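Local structure of maltose operon transcriptional repressor (Staphylococcus aureus subsp. aureus Mu50, 3HCW) at residues 239-250 / 275-285; 115-124 / 145-156. The protein probably represses transcription of the maltose operon, its C-terminal part having the periplasmic-binding-protein-like fold that senses small-molecule effectors in LacI-type repressors. One frame throughout, in Å; residues are numbered along the deposited sequence.

Following the chain from the N terminus, helix 115-129 is the first of the contacting elements, after the strands and helices of the N-terminal lobe and strand 110-113. Interaction 2 closes a short loop through strand 133-139 as helix 144-159 returns to lie against that helix. The chain then runs through strands 163-169, 194-198 and 222-227 before interaction 1 begins, so the two loops follow in series and neither nest nor cross. Interaction 1 pairs strand 241-244 with the end of strand 272-280, after an excursion through helix 247-263. The two contacts meet where helix 115-129 packs on the strands: Ile243 and Thr277 lie against Ala118, Leu279 against Leu122; on helix 144-159, Arg149 meets Ile245.

Interaction 1 of 2, residues 239-250 / 275-285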
# COMPACT_ATOMS: atom_id res chain seq x y z
N PRO A 239 3.13 13.15 -10.24
CA PRO A 239 1.94 13.16 -9.38
C PRO A 239 0.63 13.16 -10.16
O PRO A 239 0.50 13.88 -11.15
CB PRO A 239 2.10 14.46 -8.61
CG PRO A 239 3.58 14.54 -8.40
CD PRO A 239 4.12 14.12 -9.76
N GLN A 240 -0.31 12.33 -9.72
CA GLN A 240 -1.50 12.06 -10.52
C GLN A 240 -2.76 12.77 -10.05
O GLN A 240 -3.08 12.79 -8.85
CB GLN A 240 -1.75 10.56 -10.63
CG GLN A 240 -0.61 9.81 -11.36
CD GLN A 240 -0.62 10.09 -12.84
OE1 GLN A 240 -1.67 10.07 -13.47
NE2 GLN A 240 0.56 10.34 -13.41
N THR A 241 -3.45 13.34 -11.03
CA THR A 241 -4.80 13.84 -10.85
C THR A 241 -5.70 12.63 -10.64
O THR A 241 -5.61 11.62 -11.36
CB THR A 241 -5.22 14.65 -12.07
OG1 THR A 241 -4.44 15.85 -12.11
CG2 THR A 241 -6.68 15.01 -12.02
N CYS A 242 -6.53 12.73 -9.60
CA CYS A 242 -7.41 11.62 -9.25
C CYS A 242 -8.61 12.02 -8.43
O CYS A 242 -8.68 13.11 -7.85
CB CYS A 242 -6.65 10.47 -8.57
SG CYS A 242 -5.38 10.98 -7.46
N ILE A 243 -9.57 11.11 -8.44
CA ILE A 243 -10.78 11.24 -7.67
C ILE A 243 -10.57 10.54 -6.34
O ILE A 243 -10.31 9.33 -6.29
CB ILE A 243 -11.98 10.59 -8.41
CG1 ILE A 243 -12.22 11.24 -9.78
CG2 ILE A 243 -13.23 10.66 -7.54
CD1 ILE A 243 -12.73 12.70 -9.72
N ASP A 244 -10.67 11.32 -5.26
CA ASP A 244 -10.64 10.77 -3.90
C ASP A 244 -12.02 10.15 -3.57
O ASP A 244 -13.01 10.85 -3.52
CB ASP A 244 -10.28 11.90 -2.93
CG ASP A 244 -10.16 11.44 -1.49
OD1 ASP A 244 -10.24 10.22 -1.22
OD2 ASP A 244 -9.97 12.32 -0.62
N ILE A 245 -12.07 8.85 -3.32
CA ILE A 245 -13.37 8.19 -3.15
C ILE A 245 -13.67 7.85 -1.68
O ILE A 245 -14.57 7.06 -1.38
CB ILE A 245 -13.53 6.95 -4.08
CG1 ILE A 245 -12.56 5.83 -3.70
CG2 ILE A 245 -13.35 7.36 -5.53
CD1 ILE A 245 -12.79 4.54 -4.45
N LYS A 246 -12.91 8.50 -0.79
CA LYS A 246 -13.07 8.42 0.67
C LYS A 246 -13.26 6.99 1.22
O LYS A 246 -14.31 6.69 1.81
CB LYS A 246 -14.22 9.33 1.12
CG LYS A 246 -14.34 10.66 0.38
CD LYS A 246 -13.34 11.69 0.88
CE LYS A 246 -13.35 12.92 -0.02
NZ LYS A 246 -12.12 13.75 0.16
N PRO A 247 -12.27 6.10 1.00
CA PRO A 247 -12.45 4.69 1.42
C PRO A 247 -12.55 4.48 2.94
O PRO A 247 -13.25 3.55 3.39
CB PRO A 247 -11.23 3.99 0.80
CG PRO A 247 -10.20 5.08 0.60
CD PRO A 247 -10.96 6.34 0.35
N ARG A 248 -11.89 5.33 3.72
CA ARG A 248 -12.00 5.26 5.18
C ARG A 248 -13.41 5.65 5.64
O ARG A 248 -13.95 5.02 6.55
CB ARG A 248 -10.94 6.11 5.86
CG ARG A 248 -10.72 5.73 7.31
CD ARG A 248 -9.49 6.40 7.86
NE ARG A 248 -9.40 6.19 9.30
CZ ARG A 248 -8.35 6.54 10.04
NH1 ARG A 248 -8.37 6.30 11.34
NH2 ARG A 248 -7.30 7.12 9.48
N MET A 249 -13.99 6.65 4.98
CA MET A 249 -15.39 7.04 5.21
C MET A 249 -16.35 5.92 4.82
O MET A 249 -17.26 5.60 5.57
CB MET A 249 -15.76 8.30 4.42
CG MET A 249 -15.82 9.58 5.24
SD MET A 249 -16.66 10.92 4.35
CE MET A 249 -18.37 10.44 4.53
N LEU A 250 -16.16 5.34 3.63
CA LEU A 250 -16.99 4.20 3.19
C LEU A 250 -17.02 3.07 4.23
O LEU A 250 -18.07 2.53 4.54
CB LEU A 250 -16.47 3.63 1.85
CG LEU A 250 -16.70 4.41 0.56
CD1 LEU A 250 -15.62 4.05 -0.45
CD2 LEU A 250 -18.09 4.14 -0.02
N ILE A 275 -21.46 8.27 -0.47
CA ILE A 275 -20.32 9.05 0.01
C ILE A 275 -19.79 9.90 -1.14
O ILE A 275 -19.49 9.38 -2.22
CB ILE A 275 -19.21 8.11 0.62
CG1 ILE A 275 -19.56 7.73 2.05
CG2 ILE A 275 -17.83 8.76 0.63
CD1 ILE A 275 -20.24 6.42 2.18
N ASP A 276 -19.72 11.21 -0.92
CA ASP A 276 -19.27 12.18 -1.93
C ASP A 276 -17.79 12.01 -2.23
O ASP A 276 -17.01 11.71 -1.34
CB ASP A 276 -19.50 13.63 -1.45
CG ASP A 276 -20.97 14.01 -1.33
OD1 ASP A 276 -21.83 13.46 -2.07
OD2 ASP A 276 -21.26 14.89 -0.50
N THR A 277 -17.42 12.21 -3.48
CA THR A 277 -16.03 12.11 -3.89
C THR A 277 -15.45 13.51 -4.16
O THR A 277 -16.16 14.51 -4.14
CB THR A 277 -15.90 11.24 -5.14
OG1 THR A 277 -16.54 11.88 -6.24
CG2 THR A 277 -16.53 9.84 -4.91
N GLU A 278 -14.14 13.56 -4.40
CA GLU A 278 -13.47 14.84 -4.61
C GLU A 278 -12.31 14.70 -5.59
O GLU A 278 -11.39 13.91 -5.39
CB GLU A 278 -12.98 15.40 -3.26
CG GLU A 278 -12.12 16.64 -3.37
CD GLU A 278 -11.58 17.11 -2.02
OE1 GLU A 278 -11.68 16.36 -1.02
OE2 GLU A 278 -11.03 18.24 -1.96
N LEU A 279 -12.38 15.48 -6.66
CA LEU A 279 -11.27 15.64 -7.58
C LEU A 279 -10.10 16.35 -6.90
O LEU A 279 -10.28 17.39 -6.27
CB LEU A 279 -11.73 16.43 -8.82
CG LEU A 279 -10.67 16.81 -9.88
CD1 LEU A 279 -10.16 15.58 -10.59
CD2 LEU A 279 -11.23 17.80 -10.86
N LYS A 280 -8.92 15.74 -7.02
CA LYS A 280 -7.64 16.33 -6.59
C LYS A 280 -6.79 16.52 -7.85
O LYS A 280 -6.31 15.54 -8.43
CB LYS A 280 -6.89 15.40 -5.62
CG LYS A 280 -7.64 14.98 -4.35
CD LYS A 280 -7.35 15.94 -3.19
CE LYS A 280 -7.66 15.30 -1.84
NZ LYS A 280 -9.10 14.94 -1.68
N ILE A 281 -6.61 17.78 -8.26
CA ILE A 281 -5.84 18.11 -9.46
C ILE A 281 -4.35 18.14 -9.16
O ILE A 281 -3.90 18.80 -8.22
CB ILE A 281 -6.27 19.46 -10.06
CG1 ILE A 281 -7.78 19.44 -10.33
CG2 ILE A 281 -5.47 19.78 -11.34
CD1 ILE A 281 -8.40 20.82 -10.63
N ARG A 282 -3.57 17.40 -9.95
CA ARG A 282 -2.12 17.36 -9.78
C ARG A 282 -1.43 17.59 -11.13
O ARG A 282 -2.08 17.97 -12.10
CB ARG A 282 -1.69 16.03 -9.12
CG ARG A 282 -2.24 15.81 -7.71
CD ARG A 282 -1.35 14.91 -6.86
NE ARG A 282 -1.92 14.73 -5.51
CZ ARG A 282 -2.84 13.81 -5.21
NH1 ARG A 282 -3.28 12.96 -6.14
NH2 ARG A 282 -3.32 13.73 -3.97
N LYS A 283 -0.12 17.35 -11.19
CA LYS A 283 0.70 17.66 -12.37
C LYS A 283 0.27 16.92 -13.66
O LYS A 283 0.36 17.48 -14.76
CB LYS A 283 2.19 17.43 -12.04
CG LYS A 283 3.16 17.31 -13.23
CD LYS A 283 3.42 18.65 -13.95
CE LYS A 283 4.51 19.46 -13.28
NZ LYS A 283 4.68 20.79 -13.94
N SER A 284 -0.26 15.71 -13.52
CA SER A 284 -0.53 14.86 -14.69
C SER A 284 -1.67 15.34 -15.59
O SER A 284 -1.82 14.84 -16.70
CB SER A 284 -0.77 13.42 -14.26
OG SER A 284 -2.01 13.30 -13.59
N THR A 285 -2.47 16.30 -15.14
CA THR A 285 -3.40 16.99 -16.02
C THR A 285 -3.14 18.50 -16.11
O THR A 285 -4.01 19.26 -16.52
CB THR A 285 -4.88 16.78 -15.62
OG1 THR A 285 -5.08 17.21 -14.27
CG2 THR A 285 -5.30 15.32 -15.79
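Asp244 and Lys280 meet on one face of a two-stranded antiparallel pairing, where Asp244 OD2 receives Lys280 NZ at 3.0 Å on its anti lone pair. Asp244 OD2 also takes Lys246 NZ at 2.7 Å, from above the carboxylate plane. Lys246 NZ also reaches Glu278 OE1 (2.9 Å), nearly along the C-O axis. Two carboxylates thus share two ammonium groups, which probably offsets the like charges brought together. Asp244 OD1 accepts from Lys246 N, an Asx turn that fixes the carboxylate just before helix 247-263. Beneath this network, backbone bonds join Cys242 with Lys280 and Asp244 with Glu278, while Ile243 and Leu279 form the non-hydrogen-bonded pair between them and touch CD1 to CD1 at 4.0 Å toward helix 115-129. In the periplasmic-binding-protein-like fold this is where the last long strand, 272-280, passes from one lobe to the other, lying between strands 110-113 and 241-244. Past the regular pairing, side chains take over. Thr241 OG1, held beside its own backbone N (chi1 -68°), accepts Arg282 N and shares a hydrogen bond of 2.6 Å with Thr285 OG1, while Thr241 N gives a straight bond (169°) to Ser284 OG. Arg282 NH1 meets Gln240 O at 2.7 Å in the guanidinium plane. Farther out, Asp229 pairs with Arg282 NH1, Thr224 O bonds Ser284 OG, and His125 bonds Thr285 OG1.

Interaction 2 of 2, residues 115-124 / 145-156; sequences NILASENLTR and VSKDRIQGFETV
Asn115 meets the second helix along its whole side chain. Its CB rests on Asp148 CB at 3.6 Å, OD1 turns to Arg149, and ND2 lies near Val145 CG2. Arg149 NE (2.8 Å) and NH2 (3.1 Å) both grip Asn115 OD1 side-on, approaching from the same face of the amide. OD1 lies in the guanidinium plane, yet the two flat groups are turned 69° apart, with NE well above the amide plane. Val145 CG2 sits 3.4 Å above the centre of the Arg149 guanidinium. ND2 gives a hydrogen bond to a water that also contacts Asp148 OD1, and also bonds a glycerol, probably from the crystallisation liquor; Asp148 OD2 pairs with Lys99. Beyond Asn115 the axes of 115-124 and 145-156, crossing at -41°, approach to 7.2 Å. Gly152 permits this approach, its CA lying 3.3 Å from Ser119 OG. Glu120 CG passes over Gly152 O, and another water bridges Glu120 OE2 to Thr155 OG1. At the far end, Thr123 CG2, anti to its backbone N (chi1 -49° for OG1), packs on Val156, while OG1 bonds Ser119 O and lies at the edge of the Phe153 ring. These neighbouring helices flank the C-terminal lobe's mainly parallel sheet, linked through strand 133-139 in alternating beta/alpha order. Both direct hydrogen bonds between them end on Asn115 OD1; the rest is close packing and water bridges, so direct polar grip is confined to one end.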
# COMPACT_ATOMS: atom_id res chain seq x y z
N ASN A 115 -20.34 6.55 -8.72
CA ASN A 115 -19.19 6.26 -9.56
C ASN A 115 -19.33 6.78 -10.98
O ASN A 115 -18.34 7.00 -11.68
CB ASN A 115 -18.82 4.77 -9.51
CG ASN A 115 -17.82 4.45 -8.42
OD1 ASN A 115 -16.76 5.07 -8.34
ND2 ASN A 115 -18.14 3.46 -7.60
N ILE A 116 -20.58 7.00 -11.39
CA ILE A 116 -20.84 7.70 -12.64
C ILE A 116 -20.43 9.18 -12.52
O ILE A 116 -19.65 9.68 -13.32
CB ILE A 116 -22.29 7.52 -13.09
CG1 ILE A 116 -22.55 6.02 -13.34
CG2 ILE A 116 -22.55 8.36 -14.33
CD1 ILE A 116 -23.94 5.65 -13.81
N LEU A 117 -20.90 9.85 -11.48
CA LEU A 117 -20.59 11.25 -11.25
C LEU A 117 -19.09 11.47 -11.06
O LEU A 117 -18.50 12.37 -11.68
CB LEU A 117 -21.40 11.78 -10.05
CG LEU A 117 -21.32 13.25 -9.63
CD1 LEU A 117 -21.56 14.19 -10.81
CD2 LEU A 117 -22.32 13.53 -8.53
N ALA A 118 -18.46 10.60 -10.26
CA ALA A 118 -17.01 10.67 -10.03
C ALA A 118 -16.24 10.66 -11.34
O ALA A 118 -15.39 11.55 -11.58
CB ALA A 118 -16.54 9.54 -9.12
N SER A 119 -16.59 9.70 -12.21
CA SER A 119 -15.95 9.59 -13.52
C SER A 119 -16.28 10.76 -14.44
O SER A 119 -15.39 11.25 -15.15
CB SER A 119 -16.26 8.25 -14.20
OG SER A 119 -17.64 7.95 -14.19
N GLU A 120 -17.53 11.21 -14.41
CA GLU A 120 -17.95 12.36 -15.18
C GLU A 120 -17.18 13.61 -14.77
O GLU A 120 -16.79 14.38 -15.63
CB GLU A 120 -19.44 12.60 -15.02
CG GLU A 120 -20.26 11.71 -15.88
CD GLU A 120 -21.74 11.84 -15.67
OE1 GLU A 120 -22.17 12.70 -14.87
OE2 GLU A 120 -22.46 11.06 -16.32
N ASN A 121 -16.99 13.80 -13.46
CA ASN A 121 -16.19 14.89 -12.94
C ASN A 121 -14.75 14.83 -13.43
O ASN A 121 -14.17 15.85 -13.82
CB ASN A 121 -16.19 14.89 -11.40
CG ASN A 121 -17.51 15.30 -10.84
OD1 ASN A 121 -18.30 15.95 -11.51
ND2 ASN A 121 -17.78 14.92 -9.59
N LEU A 122 -14.17 13.63 -13.40
CA LEU A 122 -12.79 13.44 -13.86
C LEU A 122 -12.69 13.65 -15.36
O LEU A 122 -11.79 14.37 -15.82
CB LEU A 122 -12.25 12.06 -13.46
CG LEU A 122 -10.76 11.77 -13.70
CD1 LEU A 122 -9.91 12.48 -12.67
CD2 LEU A 122 -10.50 10.26 -13.65
N THR A 123 -13.61 13.03 -16.11
CA THR A 123 -13.59 13.13 -17.57
C THR A 123 -13.78 14.58 -18.01
O THR A 123 -13.12 15.03 -18.92
CB THR A 123 -14.65 12.21 -18.28
OG1 THR A 123 -14.58 10.87 -17.76
CG2 THR A 123 -14.42 12.16 -19.78
N ARG A 124 -14.69 15.31 -17.36
CA ARG A 124 -14.92 16.74 -17.65
C ARG A 124 -13.66 17.57 -17.46
O ARG A 124 -13.33 18.39 -18.31
CB ARG A 124 -16.04 17.32 -16.78
CG ARG A 124 -17.33 17.65 -17.51
CD ARG A 124 -17.17 18.87 -18.41
NE ARG A 124 -17.44 20.14 -17.73
CZ ARG A 124 -17.21 21.34 -18.26
NH1 ARG A 124 -16.68 21.46 -19.47
NH2 ARG A 124 -17.49 22.43 -17.56
N VAL A 145 -18.40 -1.28 -10.50
CA VAL A 145 -17.60 -0.05 -10.38
C VAL A 145 -16.99 0.30 -11.76
O VAL A 145 -17.03 1.46 -12.20
CB VAL A 145 -16.53 -0.17 -9.23
CG1 VAL A 145 -15.91 -1.55 -9.18
CG2 VAL A 145 -15.43 0.89 -9.36
N SER A 146 -16.49 -0.73 -12.43
CA SER A 146 -16.01 -0.64 -13.80
C SER A 146 -17.10 -0.15 -14.75
O SER A 146 -16.88 0.83 -15.48
CB SER A 146 -15.44 -2.01 -14.24
OG SER A 146 -14.95 -1.97 -15.56
N LYS A 147 -18.28 -0.78 -14.71
CA LYS A 147 -19.42 -0.38 -15.55
C LYS A 147 -19.84 1.07 -15.32
O LYS A 147 -20.11 1.81 -16.27
CB LYS A 147 -20.63 -1.29 -15.33
CG LYS A 147 -20.49 -2.73 -15.81
CD LYS A 147 -21.80 -3.48 -15.50
CE LYS A 147 -21.91 -4.80 -16.26
NZ LYS A 147 -21.04 -5.86 -15.70
N ASP A 148 -19.92 1.46 -14.05
CA ASP A 148 -20.29 2.83 -13.67
C ASP A 148 -19.28 3.89 -14.14
O ASP A 148 -19.67 4.93 -14.64
CB ASP A 148 -20.44 2.94 -12.16
CG ASP A 148 -21.72 2.34 -11.66
OD1 ASP A 148 -21.99 2.49 -10.44
OD2 ASP A 148 -22.46 1.73 -12.46
N ARG A 149 -17.99 3.61 -13.96
CA ARG A 149 -16.93 4.56 -14.35
C ARG A 149 -16.75 4.65 -15.87
O ARG A 149 -16.52 5.74 -16.39
CB ARG A 149 -15.61 4.25 -13.62
CG ARG A 149 -15.68 4.54 -12.10
CD ARG A 149 -14.38 4.23 -11.37
NE ARG A 149 -14.56 4.32 -9.91
CZ ARG A 149 -13.72 3.82 -9.00
NH1 ARG A 149 -12.61 3.18 -9.37
NH2 ARG A 149 -13.99 3.94 -7.71
N ILE A 150 -16.87 3.52 -16.57
CA ILE A 150 -16.96 3.52 -18.03
C ILE A 150 -18.15 4.35 -18.52
O ILE A 150 -17.98 5.23 -19.38
CB ILE A 150 -16.95 2.06 -18.63
CG1 ILE A 150 -15.56 1.43 -18.42
CG2 ILE A 150 -17.31 2.05 -20.11
CD1 ILE A 150 -15.49 -0.05 -18.62
N GLN A 151 -19.34 4.11 -17.97
CA GLN A 151 -20.54 4.88 -18.35
C GLN A 151 -20.39 6.41 -18.19
O GLN A 151 -20.78 7.17 -19.07
CB GLN A 151 -21.77 4.39 -17.59
CG GLN A 151 -23.09 5.08 -17.98
CD GLN A 151 -23.41 4.95 -19.46
OE1 GLN A 151 -23.76 3.87 -19.94
NE2 GLN A 151 -23.28 6.05 -20.19
N GLY A 152 -19.81 6.86 -17.08
CA GLY A 152 -19.61 8.28 -16.85
C GLY A 152 -18.61 8.88 -17.83
O GLY A 152 -18.73 10.04 -18.23
N PHE A 153 -17.61 8.08 -18.20
CA PHE A 153 -16.56 8.49 -19.12
C PHE A 153 -17.13 8.67 -20.52
O PHE A 153 -16.90 9.71 -21.17
CB PHE A 153 -15.46 7.42 -19.11
CG PHE A 153 -14.46 7.54 -20.23
CD1 PHE A 153 -13.38 8.41 -20.13
CD2 PHE A 153 -14.57 6.75 -21.38
CE1 PHE A 153 -12.44 8.51 -21.16
CE2 PHE A 153 -13.65 6.84 -22.40
CZ PHE A 153 -12.58 7.72 -22.29
N GLU A 154 -17.84 7.64 -20.99
CA GLU A 154 -18.47 7.61 -22.30
C GLU A 154 -19.50 8.72 -22.47
O GLU A 154 -19.68 9.23 -23.57
CB GLU A 154 -19.17 6.26 -22.51
CG GLU A 154 -18.25 5.08 -22.76
CD GLU A 154 -19.03 3.84 -23.18
OE1 GLU A 154 -20.01 3.49 -22.49
OE2 GLU A 154 -18.68 3.21 -24.20
N THR A 155 -20.21 9.05 -21.39
CA THR A 155 -21.23 10.10 -21.44
C THR A 155 -20.64 11.50 -21.62
O THR A 155 -21.11 12.25 -22.46
CB THR A 155 -22.18 10.06 -20.23
OG1 THR A 155 -22.90 8.82 -20.23
CG2 THR A 155 -23.19 11.18 -20.28
N VAL A 156 -19.59 11.85 -20.86
CA VAL A 156 -18.96 13.18 -21.01
C VAL A 156 -18.23 13.30 -22.35
O VAL A 156 -18.30 14.33 -23.02
CB VAL A 156 -18.04 13.53 -19.82
CG1 VAL A 156 -17.25 14.79 -20.08
CG2 VAL A 156 -18.87 13.73 -18.60
O HOH W 1 -20.19 1.77 -8.04
O HOH W 2 -22.00 4.50 -8.51
O HOH W 3 -23.65 8.80 -17.52